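Long-range contacts in protein-tyrosine-phosphatase PTP1 (Arabidopsis thaliana, PDB 6KRX), which hydrolyses phosphotyrosine on proteins, dephosphorylating the MAP kinase MPK6 and, in vitro, MPK4, and with MKP1 represses salicylic acid and camalexin biosynthesis in plant defence: residues V96-K101 / K304-M309; V118-I123 / Q133-Q138. All blocks are in the same frame, centred on the assembly; numbering follows the deposited sequence.

In the fold
Along the chain from the N terminus, segment 96-101 comes first, in the loop between helix 72-76 and strand 103-105. Contact 2 then closes a short loop of nine residues, pairing strands 120-123 and 134-137 as a hairpin of the central mixed sheet. Contact 1 closes a far longer loop when segment 304-309, between helices 295-303 and 313-330, returns to 96-101, so that contact 2 is nested inside it. Their centres lie about 9 Å apart, and they touch directly: Asn119, at the corner before the hairpin, bonds to Val96 and Arg306, and Ser121 of its first strand bonds to Arg306. Together they join the hairpin and both loops at the flank of the phosphate-binding loop, Cys265-Arg271.

Contact 1 of 2, residues V96-K101 / K304-M309; sequences VVPFDK and KQRIGM
Pro98 and Arg306 bring the backbones nearest, with CA atoms 5.9 Å apart, where two loop segments without regular secondary structure pass each other. Arg306-Met309 forms a type II beta turn with Gly308 at its third position and a positive phi of 79°. Two waters fill in for direct backbone bonds. One donates to Val97 O and accepts from Ile307 N; the other accepts from Phe99 N and donates to Gln305 O at 2.6 Å, an oxygen also bonded by Asn102 ND2.

Phe99 leans its ring into the second segment. CE2 comes within 3.3 Å of Lys304 O, while CZ packs on Ile307 CB at 4.4 Å. The first water lies 3.2 Å above the ring plane, over its centre, so the ring roofs one of the two bridges; Leu75 of helix 72-76 touches both Phe99 and Ile307. Farther out, the Lys101 chain bends at its last torsion (chi4 58°), bringing NZ to Lys304 O in a weak hydrogen bond of 3.0 Å.

Arg306 starts away from the other segment but, with CG anti to the backbone N (chi1 -171°) and an extended chain, carries its guanidinium along the Val96-Pro98 side of the first segment. NH2 lies 3.9 Å from Val96 CG1, the two side chains crossing nearly at right angles, and NH1 lies beside Pro98. Its nitrogens bond outside the segments: NE to Gly268 O, NH2 to Ala267 O and Asn119 OD1, NH1 to Ser121 OG.

A buried guanidinium gripped by four neutral oxygens is held against rotation and, through two carbonyls, probably steadies the phosphate-binding loop. Its positive charge may also add to the potential that receives the substrate's phosphate, while water-mediated and apolar contacts hold the backbones alongside.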
loop_
_atom_site.group_PDB
_atom_site.type_symbol
_atom_site.label_atom_id
_atom_site.label_comp_id
_atom_site.label_asym_id
_atom_site.label_seq_id
_atom_site.Cartn_x
_atom_site.Cartn_y
_atom_site.Cartn_z
ATOM N N VAL A 96 -6.251 -7.723 -12.338
ATOM C CA VAL A 96 -6.117 -6.783 -11.183
ATOM C C VAL A 96 -6.113 -5.366 -11.749
ATOM O O VAL A 96 -5.080 -4.927 -12.249
ATOM C CB VAL A 96 -4.876 -7.075 -10.315
ATOM C CG1 VAL A 96 -4.764 -6.074 -9.173
ATOM C CG2 VAL A 96 -4.891 -8.494 -9.777
ATOM N N VAL A 97 -7.280 -4.725 -11.703
ATOM C CA VAL A 97 -7.490 -3.374 -12.293
ATOM C C VAL A 97 -8.248 -2.542 -11.275
ATOM O O VAL A 97 -9.044 -3.081 -10.505
ATOM C CB VAL A 97 -8.249 -3.478 -13.631
ATOM C CG1 VAL A 97 -7.360 -4.072 -14.720
ATOM C CG2 VAL A 97 -9.536 -4.275 -13.509
ATOM N N PRO A 98 -8.082 -1.206 -11.294
ATOM C CA PRO A 98 -8.863 -0.323 -10.435
ATOM C C PRO A 98 -10.290 -0.114 -10.963
ATOM O O PRO A 98 -10.512 -0.116 -12.181
ATOM C CB PRO A 98 -8.077 0.989 -10.503
ATOM C CG PRO A 98 -7.516 0.978 -11.909
ATOM C CD PRO A 98 -7.141 -0.468 -12.149
ATOM N N PHE A 99 -11.221 0.039 -10.029
ATOM C CA PHE A 99 -12.595 0.516 -10.325
ATOM C C PHE A 99 -12.555 1.937 -10.881
ATOM O O PHE A 99 -11.758 2.768 -10.438
ATOM C CB PHE A 99 -13.419 0.497 -9.044
ATOM C CG PHE A 99 -13.497 -0.858 -8.403
ATOM C CD1 PHE A 99 -13.935 -1.950 -9.132
ATOM C CD2 PHE A 99 -13.122 -1.042 -7.077
ATOM C CE1 PHE A 99 -14.019 -3.201 -8.544
ATOM C CE2 PHE A 99 -13.236 -2.292 -6.487
ATOM C CZ PHE A 99 -13.654 -3.369 -7.228
ATOM N N ASP A 100 -13.465 2.236 -11.815
ATOM C CA ASP A 100 -13.620 3.623 -12.324
ATOM C C ASP A 100 -13.869 4.633 -11.185
ATOM O O ASP A 100 -13.394 5.777 -11.295
ATOM C CB ASP A 100 -14.756 3.659 -13.357
ATOM C CG ASP A 100 -14.470 2.836 -14.604
ATOM O OD1 ASP A 100 -13.284 2.727 -14.995
ATOM O OD2 ASP A 100 -15.447 2.305 -15.188
ATOM N N LYS A 101 -14.601 4.248 -10.136
ATOM C CA LYS A 101 -15.088 5.208 -9.120
ATOM C C LYS A 101 -13.940 5.787 -8.283
ATOM O O LYS A 101 -14.149 6.858 -7.714
ATOM C CB LYS A 101 -16.111 4.518 -8.206
ATOM C CG LYS A 101 -15.541 3.367 -7.384
ATOM C CD LYS A 101 -16.538 2.610 -6.540
ATOM C CE LYS A 101 -15.876 1.570 -5.665
ATOM N NZ LYS A 101 -14.868 2.191 -4.772
ATOM N N LYS A 304 -13.904 -3.333 -1.648
ATOM C CA LYS A 304 -14.846 -2.449 -2.387
ATOM C C LYS A 304 -14.079 -1.313 -3.073
ATOM O O LYS A 304 -14.664 -0.653 -3.944
ATOM C CB LYS A 304 -15.901 -1.880 -1.436
ATOM C CG LYS A 304 -16.931 -2.895 -0.968
ATOM C CD LYS A 304 -18.060 -2.255 -0.196
ATOM C CE LYS A 304 -19.185 -3.212 0.142
ATOM N NZ LYS A 304 -18.718 -4.348 0.975
ATOM N N GLN A 305 -12.811 -1.105 -2.700
ATOM C CA GLN A 305 -12.006 0.011 -3.270
ATOM C C GLN A 305 -10.912 -0.533 -4.194
ATOM O O GLN A 305 -10.431 0.240 -5.043
ATOM C CB GLN A 305 -11.402 0.851 -2.146
ATOM C CG GLN A 305 -12.449 1.645 -1.386
ATOM C CD GLN A 305 -11.861 2.397 -0.223
ATOM O OE1 GLN A 305 -11.392 3.524 -0.360
ATOM N NE2 GLN A 305 -11.889 1.764 0.937
ATOM N N ARG A 306 -10.532 -1.800 -4.030
ATOM C CA ARG A 306 -9.575 -2.437 -4.969
ATOM C C ARG A 306 -9.755 -3.943 -4.855
ATOM O O ARG A 306 -9.586 -4.490 -3.765
ATOM C CB ARG A 306 -8.123 -2.027 -4.704
ATOM C CG ARG A 306 -7.134 -2.490 -5.764
ATOM C CD ARG A 306 -5.765 -1.864 -5.507
ATOM N NE ARG A 306 -4.705 -2.377 -6.370
ATOM C CZ ARG A 306 -4.475 -1.987 -7.617
ATOM N NH1 ARG A 306 -5.270 -1.099 -8.203
ATOM N NH2 ARG A 306 -3.483 -2.524 -8.303
ATOM N N ILE A 307 -10.021 -4.584 -5.984
ATOM C CA ILE A 307 -10.393 -6.022 -6.006
ATOM C C ILE A 307 -9.342 -6.859 -5.266
ATOM O O ILE A 307 -8.153 -6.668 -5.513
ATOM C CB ILE A 307 -10.551 -6.478 -7.466
ATOM C CG1 ILE A 307 -11.203 -7.858 -7.558
ATOM C CG2 ILE A 307 -9.233 -6.402 -8.210
ATOM C CD1 ILE A 307 -12.687 -7.854 -7.260
ATOM N N GLY A 308 -9.800 -7.728 -4.369
ATOM C CA GLY A 308 -8.963 -8.835 -3.869
ATOM C C GLY A 308 -7.950 -8.412 -2.806
ATOM O O GLY A 308 -7.087 -9.245 -2.503
ATOM N N MET A 309 -8.039 -7.186 -2.269
ATOM C CA MET A 309 -7.112 -6.745 -1.182
ATOM C C MET A 309 -7.056 -7.811 -0.074
ATOM O O MET A 309 -8.106 -8.162 0.461
ATOM C CB MET A 309 -7.533 -5.399 -0.590
ATOM C CG MET A 309 -7.394 -4.234 -1.556
ATOM S SD MET A 309 -5.735 -3.540 -1.640
ATOM C CE MET A 309 -5.846 -2.370 -0.286
HETATM O O HOH W 1 -10.461 -2.864 -8.255
HETATM O O HOH W 2 -9.992 0.799 -7.539
#

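Contact 2 of 2, residues V118-I123 / Q133-Q138; sequences VNASLI and QFIATQ
Ser121 and Ala136 form a hydrogen-bonded pair in the antiparallel hairpin of strands 120-123 and 134-137. Their N and O atoms bond reciprocally, and Ile123 and Phe134 repeat the pattern with nearly straight bonds, the Ile123 N-H pointing at Phe134 O at 2.8 Å. On the face carrying Ser121, Ile123 CG1 packs on Ala136 CB at 3.8 Å; on the other, Ile135 CG2 meets Ala120 CB, also at 3.8 Å, and Leu122 CD2 touches Ile135 CG1, the two side chains crossing at about a right angle.

The chain turns a corner at Asn119, the centre of an inverse gamma turn. Thr137 OG1, anti to its own backbone nitrogen (chi1 -172°), donates to Asn119 O at 2.6 Å, tilted 29° from the carbonyl plane; Gln138 N adds a weak bond to the same oxygen. The Asn119 and Gln138 amides stack, their planes 27° apart, without bonding each other. Instead Asn119 ND2 binds Val96 O and Asn91 OD1, while Gln138 NE2 donates to Lys90 O and its OE1 accepts from Arg92 N.

Strand 134-137 runs parallel to strand 261-264, which leads into catalytic Cys265, an arrangement characteristic of the mixed central sheet of classical tyrosine phosphatases.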
loop_
_atom_site.group_PDB
_atom_site.type_symbol
_atom_site.label_atom_id
_atom_site.label_comp_id
_atom_site.label_asym_id
_atom_site.label_seq_id
_atom_site.Cartn_x
_atom_site.Cartn_y
_atom_site.Cartn_z
ATOM N N VAL A 118 -3.835 5.155 -14.877
ATOM C CA VAL A 118 -2.742 4.410 -14.189
ATOM C C VAL A 118 -3.403 3.330 -13.326
ATOM O O VAL A 118 -4.500 3.585 -12.824
ATOM C CB VAL A 118 -1.844 5.369 -13.384
ATOM C CG1 VAL A 118 -2.644 6.266 -12.458
ATOM C CG2 VAL A 118 -0.758 4.627 -12.615
ATOM N N ASN A 119 -2.785 2.150 -13.220
ATOM C CA ASN A 119 -3.383 1.061 -12.407
ATOM C C ASN A 119 -3.121 1.407 -10.936
ATOM O O ASN A 119 -2.115 0.960 -10.390
ATOM C CB ASN A 119 -2.846 -0.311 -12.813
ATOM C CG ASN A 119 -3.618 -1.444 -12.176
ATOM O OD1 ASN A 119 -3.981 -1.351 -11.011
ATOM N ND2 ASN A 119 -3.885 -2.501 -12.932
ATOM N N ALA A 120 -4.015 2.190 -10.342
ATOM C CA ALA A 120 -3.799 2.754 -8.990
ATOM C C ALA A 120 -5.159 3.106 -8.404
ATOM O O ALA A 120 -5.995 3.669 -9.142
ATOM C CB ALA A 120 -2.910 3.965 -9.061
ATOM N N SER A 121 -5.334 2.829 -7.118
ATOM C CA SER A 121 -6.626 2.968 -6.416
ATOM C C SER A 121 -6.421 3.817 -5.162
ATOM O O SER A 121 -5.488 3.525 -4.409
ATOM C CB SER A 121 -7.170 1.604 -6.066
ATOM O OG SER A 121 -7.284 0.749 -7.203
ATOM N N LEU A 122 -7.299 4.794 -4.917
ATOM C CA LEU A 122 -7.281 5.505 -3.614
ATOM C C LEU A 122 -8.013 4.636 -2.579
ATOM O O LEU A 122 -9.183 4.262 -2.788
ATOM C CB LEU A 122 -7.908 6.897 -3.791
ATOM C CG LEU A 122 -7.731 7.896 -2.646
ATOM C CD1 LEU A 122 -8.522 7.494 -1.422
ATOM C CD2 LEU A 122 -6.278 8.124 -2.283
ATOM N N ILE A 123 -7.311 4.309 -1.496
ATOM C CA ILE A 123 -7.828 3.481 -0.371
ATOM C C ILE A 123 -7.990 4.384 0.850
ATOM O O ILE A 123 -6.994 4.979 1.281
ATOM C CB ILE A 123 -6.896 2.306 -0.033
ATOM C CG1 ILE A 123 -6.470 1.524 -1.279
ATOM C CG2 ILE A 123 -7.531 1.409 1.020
ATOM C CD1 ILE A 123 -7.609 0.877 -2.036
ATOM N N GLN A 133 -4.313 7.930 4.153
ATOM C CA GLN A 133 -4.952 7.360 2.937
ATOM C C GLN A 133 -3.849 6.733 2.081
ATOM O O GLN A 133 -2.692 7.149 2.194
ATOM C CB GLN A 133 -5.750 8.435 2.190
ATOM C CG GLN A 133 -6.870 8.999 3.039
ATOM C CD GLN A 133 -7.724 10.001 2.304
ATOM O OE1 GLN A 133 -7.442 10.367 1.165
ATOM N NE2 GLN A 133 -8.797 10.422 2.959
ATOM N N PHE A 134 -4.201 5.710 1.313
ATOM C CA PHE A 134 -3.178 5.002 0.518
ATOM C C PHE A 134 -3.523 5.114 -0.955
ATOM O O PHE A 134 -4.695 5.171 -1.309
ATOM C CB PHE A 134 -3.105 3.520 0.901
ATOM C CG PHE A 134 -3.011 3.278 2.383
ATOM C CD1 PHE A 134 -1.788 3.344 3.035
ATOM C CD2 PHE A 134 -4.151 3.034 3.131
ATOM C CE1 PHE A 134 -1.715 3.147 4.404
ATOM C CE2 PHE A 134 -4.071 2.833 4.499
ATOM C CZ PHE A 134 -2.848 2.866 5.126
ATOM N N ILE A 135 -2.487 5.112 -1.775
ATOM C CA ILE A 135 -2.673 4.729 -3.194
ATOM C C ILE A 135 -2.115 3.319 -3.357
ATOM O O ILE A 135 -0.893 3.150 -3.232
ATOM C CB ILE A 135 -2.030 5.760 -4.124
ATOM C CG1 ILE A 135 -2.812 7.074 -4.050
ATOM C CG2 ILE A 135 -1.997 5.225 -5.543
ATOM C CD1 ILE A 135 -2.184 8.194 -4.861
ATOM N N ALA A 136 -3.012 2.360 -3.553
ATOM C CA ALA A 136 -2.598 0.960 -3.776
ATOM C C ALA A 136 -2.375 0.793 -5.275
ATOM O O ALA A 136 -3.328 1.074 -6.063
ATOM C CB ALA A 136 -3.639 0.003 -3.265
ATOM N N THR A 137 -1.153 0.423 -5.666
ATOM C CA THR A 137 -0.865 0.357 -7.119
ATOM C C THR A 137 -0.053 -0.901 -7.441
ATOM O O THR A 137 0.493 -1.529 -6.527
ATOM C CB THR A 137 -0.188 1.664 -7.557
ATOM O OG1 THR A 137 -0.058 1.714 -8.980
ATOM C CG2 THR A 137 1.160 1.839 -6.909
ATOM N N GLN A 138 -0.001 -1.266 -8.720
ATOM C CA GLN A 138 0.847 -2.401 -9.158
ATOM C C GLN A 138 2.322 -1.970 -9.167
ATOM O O GLN A 138 2.608 -0.761 -9.163
ATOM C CB GLN A 138 0.426 -2.838 -10.556
ATOM C CG GLN A 138 0.740 -1.788 -11.606
ATOM C CD GLN A 138 0.235 -2.172 -12.973
ATOM O OE1 GLN A 138 -0.561 -3.092 -13.112
ATOM N NE2 GLN A 138 0.700 -1.459 -13.988
#